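Local structure of alpha-n-acetylglucosaminidase family protein (4A41) at residues K95-L104 with K115-G125. The protein is a family 32 carbohydrate-binding module of a family 89 alpha-N-acetylglucosaminidase and binds galactose, probably helping the enzyme recognise its glycan substrates. Numbering follows the deposited sequence. Where two conformers were deposited one is given.
Sequences KNGNITKYEL and KISEGNWDDSG. With GAL (beta-D-galactopyranose), chain C.
Tyr102 and Trp121 stack face to face, the phenol against the six-membered ring of the indole, with centroids 4.0 Å apart and planes 23° from parallel. Tyr102 chi1 of 66° sets CG between its own N and carbonyl carbon and lays the ring across the neighbouring strand, so its other face rests on the backbone of Gly119, whose N sits 3.4 Å from Tyr102 CZ. Two waters in the ring plane bind Tyr102 OH, one shared with Asn120 O, the other with Ser117 OG.

The backbones of the two strands pair antiparallel, as the arms of a hairpin. Tyr102 N bonds to Gly119 O at 3.0 Å, and the return bond from Gly119 N reaches Tyr102 O. Leu104 O accepts from both Ile116 N and Ser117 N, the mark of a classic beta bulge. Past the corner at Lys101, Trp121 N still reaches Thr100 O.

Farther along, the turn at 95-98 is tied to the other segment by side chains. Asn98 ND2 gives a nearly straight bond (165°) to Asp123 O at 2.8 Å, with the acceptor in its amide plane. Lys95, extended beyond CG, brings NZ to 3.1 Å from Asp123 OD1, a salt bridge that meets the carboxylate from above its plane.

Within this turn Asn96 ND2 donates to galactose O4, in a pocket where Glu44, His60 and Arg91 also bond the sugar. Strand 102-107 lies between 113-120, at the sheet's edge, and 139-144. Tyr102 and Leu104 face strand 128-137 of the second sheet of this beta-sandwich, touching Leu130 and Phe132, while Trp121 packs against Tyr88 and Leu142.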
ATOM      1  N   LYS A  95       0.945  11.650  11.316  1.00 17.07           N
ATOM      2  CA  LYS A  95       1.793  10.435  11.168  1.00 16.27           C
ATOM      3  C   LYS A  95       1.177   9.062  11.474  1.00 14.78           C
ATOM      4  O   LYS A  95       1.794   8.037  11.137  1.00 13.47           O
ATOM      5  CB  LYS A  95       3.086  10.597  11.987  1.00 17.48           C
ATOM      6  CG  LYS A  95       4.036  11.652  11.419  1.00 19.71           C
ATOM      7  CD  LYS A  95       5.411  11.647  12.091  1.00 23.87           C
ATOM      8  CE  LYS A  95       6.357  12.610  11.381  1.00 28.30           C
ATOM      9  NZ  LYS A  95       7.802  12.399  11.745  1.00 31.50           N
ATOM     10  N   ASN A  96      -0.014   8.999  12.079  1.00 13.46           N
ATOM     11  CA  ASN A  96      -0.588   7.674  12.417  1.00 13.00           C
ATOM     12  C   ASN A  96      -0.668   6.785  11.183  1.00 12.18           C
ATOM     13  O   ASN A  96      -1.203   7.183  10.122  1.00 12.10           O
ATOM     14  CB  ASN A  96      -1.968   7.743  13.044  1.00 11.68           C
ATOM     15  CG  ASN A  96      -1.940   8.050  14.527  1.00 13.21           C
ATOM     16  OD1 ASN A  96      -0.864   8.093  15.167  1.00 14.82           O
ATOM     17  ND2 ASN A  96      -3.133   8.262  15.078  1.00 12.34           N
ATOM     18  N   GLY A  97      -0.056   5.621  11.317  1.00 11.44           N
ATOM     19  CA  GLY A  97      -0.062   4.632  10.239  1.00 10.78           C
ATOM     20  C   GLY A  97       1.096   4.740   9.251  1.00 11.86           C
ATOM     21  O   GLY A  97       1.229   3.882   8.366  1.00 12.28           O
ATOM     22  N   ASN A  98       1.949   5.752   9.383  1.00 11.32           N
ATOM     23  CA  ASN A  98       3.140   5.818   8.531  1.00 11.32           C
ATOM     24  C   ASN A  98       3.901   4.515   8.717  1.00 11.78           C
ATOM     25  O   ASN A  98       4.270   4.126   9.854  1.00 12.39           O
ATOM     26  CB  ASN A  98       4.029   7.026   8.877  1.00 11.49           C
ATOM     27  CG  ASN A  98       3.483   8.316   8.308  1.00 12.38           C
ATOM     28  OD1 ASN A  98       2.361   8.369   7.800  1.00 13.04           O
ATOM     29  ND2 ASN A  98       4.269   9.388   8.414  1.00 14.13           N
ATOM     30  N   ILE A  99       4.085   3.808   7.599  1.00 11.05           N
ATOM     31  CA  ILE A  99       4.601   2.451   7.674  1.00 10.63           C
ATOM     32  C   ILE A  99       6.119   2.494   7.848  1.00 10.75           C
ATOM     33  O   ILE A  99       6.811   3.150   7.067  1.00 11.49           O
ATOM     34  CB  ILE A  99       4.188   1.639   6.420  1.00  9.46           C
ATOM     35  CG1 ILE A  99       2.680   1.498   6.361  1.00 10.52           C
ATOM     36  CG2 ILE A  99       4.908   0.266   6.405  1.00 12.57           C
ATOM     37  CD1 ILE A  99       2.135   0.995   5.003  1.00 12.03           C
ATOM     38  N   THR A 100       6.623   1.792   8.857  1.00 12.08           N
ATOM     39  CA  THR A 100       8.064   1.873   9.153  1.00 12.77           C
ATOM     40  C   THR A 100       8.786   0.544   9.007  1.00 12.68           C
ATOM     41  O   THR A 100      10.015   0.509   8.984  1.00 13.91           O
ATOM     42  CB  THR A 100       8.310   2.437  10.552  1.00 14.18           C
ATOM     43  OG1 THR A 100       7.576   1.645  11.483  1.00 15.12           O
ATOM     44  CG2 THR A 100       7.845   3.919  10.616  1.00 16.06           C
ATOM     45  N   LYS A 101       8.033  -0.548   8.907  1.00 12.83           N
ATOM     46  CA  LYS A 101       8.644  -1.836   8.574  1.00 12.87           C
ATOM     47  C   LYS A 101       7.677  -2.546   7.624  1.00 11.32           C
ATOM     48  O   LYS A 101       6.491  -2.703   7.919  1.00 12.10           O
ATOM     49  CB  LYS A 101       8.882  -2.679   9.836  1.00 12.61           C
ATOM     50  CG  LYS A 101       9.710  -3.935   9.552  1.00 15.74           C
ATOM     51  CD  LYS A 101       9.893  -4.791  10.804  1.00 18.03           C
ATOM     52  CE  LYS A 101      11.007  -5.794  10.522  1.00 18.49           C
ATOM     53  NZ  LYS A 101      11.394  -6.667  11.672  1.00 23.42           N
ATOM     54  N   TYR A 102       8.192  -2.961   6.465  1.00 11.46           N
ATOM     55  CA  TYR A 102       7.317  -3.418   5.368  1.00 12.02           C
ATOM     56  C   TYR A 102       7.874  -4.667   4.700  1.00 11.58           C
ATOM     57  O   TYR A 102       9.077  -4.983   4.815  1.00 11.85           O
ATOM     58  CB  TYR A 102       7.188  -2.324   4.280  1.00 11.88           C
ATOM     59  CG  TYR A 102       8.508  -2.098   3.585  1.00 13.93           C
ATOM     60  CD1 TYR A 102       8.917  -2.875   2.478  1.00 16.71           C
ATOM     61  CD2 TYR A 102       9.390  -1.147   4.076  1.00 14.63           C
ATOM     62  CE1 TYR A 102      10.195  -2.666   1.898  1.00 14.52           C
ATOM     63  CE2 TYR A 102      10.632  -0.937   3.501  1.00 16.15           C
ATOM     64  CZ  TYR A 102      11.030  -1.685   2.427  1.00 17.24           C
ATOM     65  OH  TYR A 102      12.292  -1.415   1.896  1.00 20.18           O
ATOM     66  N   GLU A 103       6.980  -5.354   3.986  1.00 11.22           N
ATOM     67  CA  GLU A 103       7.355  -6.301   2.922  1.00 11.94           C
ATOM     68  C   GLU A 103       6.526  -5.929   1.707  1.00 12.15           C
ATOM     69  O   GLU A 103       5.377  -5.445   1.848  1.00 12.83           O
ATOM     70  CB  GLU A 103       7.074  -7.740   3.341  1.00 12.16           C
ATOM     71  CG  GLU A 103       7.796  -8.101   4.608  1.00 13.52           C
ATOM     72  CD  GLU A 103       7.744  -9.575   4.945  1.00 15.43           C
ATOM     73  OE1 GLU A 103       7.065 -10.381   4.253  1.00 16.27           O
ATOM     74  OE2 GLU A 103       8.380  -9.927   5.959  1.00 15.80           O
ATOM     75  N   LEU A 104       7.082  -6.163   0.527  1.00 11.64           N
ATOM     76  CA  LEU A 104       6.336  -6.063  -0.727  1.00 11.44           C
ATOM     77  C   LEU A 104       6.287  -7.449  -1.339  1.00 11.24           C
ATOM     78  O   LEU A 104       7.332  -8.105  -1.475  1.00 11.76           O
ATOM     79  CB  LEU A 104       7.002  -5.057  -1.664  1.00 11.54           C
ATOM     80  CG  LEU A 104       6.096  -4.671  -2.834  1.00 11.33           C
ATOM     81  CD1 LEU A 104       4.975  -3.699  -2.438  1.00 12.10           C
ATOM     82  CD2 LEU A 104       6.921  -4.083  -3.954  1.00 12.03           C
ATOM     83  N   LYS A 115       7.490 -12.910  -1.806  1.00 13.48           N
ATOM     84  CA  LYS A 115       8.159 -11.714  -1.333  1.00 13.59           C
ATOM     85  C   LYS A 115       9.216 -11.242  -2.314  1.00 13.11           C
ATOM     86  O   LYS A 115      10.109 -12.009  -2.729  1.00 14.07           O
ATOM     87  CB  LYS A 115       8.745 -11.936   0.062  1.00 13.52           C
ATOM     88  CG  LYS A 115       9.474 -10.731   0.649  1.00 14.71           C
ATOM     89  CD  LYS A 115       9.932 -10.969   2.118  1.00 15.09           C
ATOM     90  CE  LYS A 115      10.957 -12.095   2.193  1.00 15.34           C
ATOM     91  NZ  LYS A 115      11.239 -12.393   3.642  1.00 16.37           N
ATOM     92  N   ILE A 116       9.146  -9.961  -2.666  1.00 13.86           N
ATOM     93  CA  ILE A 116      10.186  -9.339  -3.497  1.00 13.36           C
ATOM     94  C   ILE A 116      11.016  -8.206  -2.868  1.00 13.53           C
ATOM     95  O   ILE A 116      12.060  -7.819  -3.412  1.00 13.89           O
ATOM     96  CB  ILE A 116       9.621  -8.881  -4.886  1.00 13.45           C
ATOM     97  CG1 ILE A 116       8.590  -7.744  -4.727  1.00 14.13           C
ATOM     98  CG2 ILE A 116       9.046 -10.091  -5.610  1.00 14.87           C
ATOM     99  CD1 ILE A 116       8.276  -6.997  -6.070  1.00 14.86           C
ATOM    100  N   SER A 117      10.553  -7.686  -1.733  0.50 12.86           N
ATOM    101  CA  SER A 117      11.241  -6.596  -1.038  0.50 12.71           C
ATOM    102  C   SER A 117      10.856  -6.583   0.429  0.50 12.68           C
ATOM    103  O   SER A 117       9.753  -6.992   0.795  0.50 12.82           O
ATOM    104  CB  SER A 117      10.888  -5.230  -1.660  0.50 12.57           C
ATOM    105  OG  SER A 117      11.771  -4.225  -1.205  0.50 11.33           O
ATOM    106  N   GLU A 118      11.775  -6.095   1.256  1.00 13.62           N
ATOM    107  CA  GLU A 118      11.518  -5.924   2.690  1.00 12.75           C
ATOM    108  C   GLU A 118      12.524  -4.939   3.248  1.00 13.33           C
ATOM    109  O   GLU A 118      13.632  -4.797   2.733  1.00 13.45           O
ATOM    110  CB  GLU A 118      11.585  -7.266   3.443  1.00 13.62           C
ATOM    111  CG  GLU A 118      12.979  -7.861   3.483  1.00 15.85           C
ATOM    112  CD  GLU A 118      12.984  -9.283   3.978  1.00 21.41           C
ATOM    113  OE1 GLU A 118      12.290  -9.607   4.961  1.00 21.95           O
ATOM    114  OE2 GLU A 118      13.711 -10.101   3.375  1.00 28.98           O
ATOM    115  N   GLY A 119      12.121  -4.250   4.302  1.00 12.56           N
ATOM    116  CA  GLY A 119      13.002  -3.286   4.932  1.00 13.90           C
ATOM    117  C   GLY A 119      12.297  -2.346   5.891  1.00 13.62           C
ATOM    118  O   GLY A 119      11.160  -2.579   6.336  1.00 14.57           O
ATOM    119  N   ASN A 120      13.056  -1.327   6.271  1.00 15.29           N
ATOM    120  CA  ASN A 120      12.568  -0.277   7.161  1.00 16.38           C
ATOM    121  C   ASN A 120      12.451   1.040   6.418  1.00 15.66           C
ATOM    122  O   ASN A 120      13.253   1.351   5.529  1.00 16.11           O
ATOM    123  CB  ASN A 120      13.542  -0.075   8.338  1.00 16.97           C
ATOM    124  CG  ASN A 120      13.820  -1.345   9.117  1.00 18.63           C
ATOM    125  OD1 ASN A 120      14.975  -1.612   9.483  1.00 24.66           O
ATOM    126  ND2 ASN A 120      12.807  -2.124   9.376  1.00 23.22           N
ATOM    127  N   TRP A 121      11.478   1.848   6.835  1.00 15.19           N
ATOM    128  CA  TRP A 121      11.285   3.202   6.307  1.00 15.18           C
ATOM    129  C   TRP A 121      11.224   4.149   7.483  1.00 15.83           C
ATOM    130  O   TRP A 121      10.690   3.771   8.534  1.00 15.70           O
ATOM    131  CB  TRP A 121       9.946   3.285   5.575  1.00 14.67           C
ATOM    132  CG  TRP A 121       9.944   2.722   4.171  1.00 13.60           C
ATOM    133  CD1 TRP A 121      10.992   2.678   3.283  1.00 16.65           C
ATOM    134  CD2 TRP A 121       8.810   2.167   3.487  1.00 12.52           C
ATOM    135  NE1 TRP A 121      10.569   2.128   2.088  1.00 14.52           N
ATOM    136  CE2 TRP A 121       9.240   1.803   2.191  1.00 12.57           C
ATOM    137  CE3 TRP A 121       7.468   1.954   3.837  1.00 14.10           C
ATOM    138  CZ2 TRP A 121       8.377   1.231   1.244  1.00 12.77           C
ATOM    139  CZ3 TRP A 121       6.608   1.369   2.894  1.00 13.55           C
ATOM    140  CH2 TRP A 121       7.074   1.006   1.619  1.00 14.53           C
ATOM    141  N   ASP A 122      11.712   5.376   7.293  1.00 16.51           N
ATOM    142  CA  ASP A 122      11.544   6.388   8.346  1.00 16.99           C
ATOM    143  C   ASP A 122      10.082   6.808   8.458  1.00 17.34           C
ATOM    144  O   ASP A 122       9.285   6.559   7.542  1.00 16.79           O
ATOM    145  CB  ASP A 122      12.522   7.572   8.180  1.00 17.90           C
ATOM    146  CG  ASP A 122      12.158   8.537   7.052  1.00 20.31           C
ATOM    147  OD1 ASP A 122      10.986   8.950   6.877  1.00 19.64           O
ATOM    148  OD2 ASP A 122      13.100   8.984   6.357  1.00 26.49           O
ATOM    149  N   ASP A 123       9.718   7.407   9.588  1.00 17.32           N
ATOM    150  CA  ASP A 123       8.323   7.772   9.797  1.00 18.33           C
ATOM    151  C   ASP A 123       7.927   9.154   9.276  1.00 17.73           C
ATOM    152  O   ASP A 123       6.823   9.644   9.572  1.00 17.98           O
ATOM    153  CB  ASP A 123       7.927   7.594  11.253  1.00 19.01           C
ATOM    154  CG  ASP A 123       8.600   8.591  12.182  1.00 21.53           C
ATOM    155  OD1 ASP A 123       9.179   9.604  11.721  1.00 22.52           O
ATOM    156  OD2 ASP A 123       8.521   8.361  13.411  1.00 25.74           O
ATOM    157  N   SER A 124       8.799   9.791   8.496  1.00 17.37           N
ATOM    158  CA  SER A 124       8.464  11.059   7.875  1.00 17.53           C
ATOM    159  C   SER A 124       7.429  10.895   6.741  1.00 16.79           C
ATOM    160  O   SER A 124       7.180   9.766   6.266  1.00 16.70           O
ATOM    161  CB  SER A 124       9.713  11.753   7.355  1.00 18.13           C
ATOM    162  OG  SER A 124      10.050  11.289   6.048  1.00 17.63           O
ATOM    163  N   GLY A 125       6.870  12.023   6.299  1.00 17.29           N
ATOM    164  CA  GLY A 125       5.937  12.048   5.163  1.00 16.94           C
ATOM    165  C   GLY A 125       6.570  11.939   3.789  1.00 16.88           C
ATOM    166  O   GLY A 125       5.872  12.087   2.790  1.00 17.04           O
TER
HETATM  167  C1  GAL C2495      -6.556  10.120  14.587  1.00 14.92           C
HETATM  168  C2  GAL C2495      -6.059  10.236  13.158  1.00 13.61           C
HETATM  169  C3  GAL C2495      -6.719   9.117  12.343  1.00 13.85           C
HETATM  170  C4  GAL C2495      -6.453   7.771  13.005  1.00 13.55           C
HETATM  171  C5  GAL C2495      -6.934   7.812  14.459  1.00 13.57           C
HETATM  172  C6  GAL C2495      -6.687   6.487  15.179  1.00 16.92           C
HETATM  173  O1  GAL C2495      -5.887  11.090  15.344  1.00 17.39           O
HETATM  174  O2  GAL C2495      -6.339  11.523  12.612  1.00 16.89           O
HETATM  175  O3  GAL C2495      -6.217   9.197  11.015  1.00 15.53           O
HETATM  176  O4  GAL C2495      -5.038   7.492  12.958  1.00 13.22           O
HETATM  177  O5  GAL C2495      -6.205   8.844  15.094  1.00 14.85           O
HETATM  178  O6  GAL C2495      -7.268   6.485  16.483  1.00 19.23           O
HETATM  179  O   HOH W   1       7.037   5.880   6.167  1.00 19.86           O
HETATM  180  O   HOH W   2      14.100   0.290   3.033  1.00 26.92           O
HETATM  181  O   HOH W   3      14.032  -2.657   0.057  1.00 34.65           O
HETATM  182  O   HOH W   4      10.570  -8.669   6.710  1.00 18.20           O
HETATM  183  O   HOH W   5       9.336 -12.454   5.537  1.00 20.79           O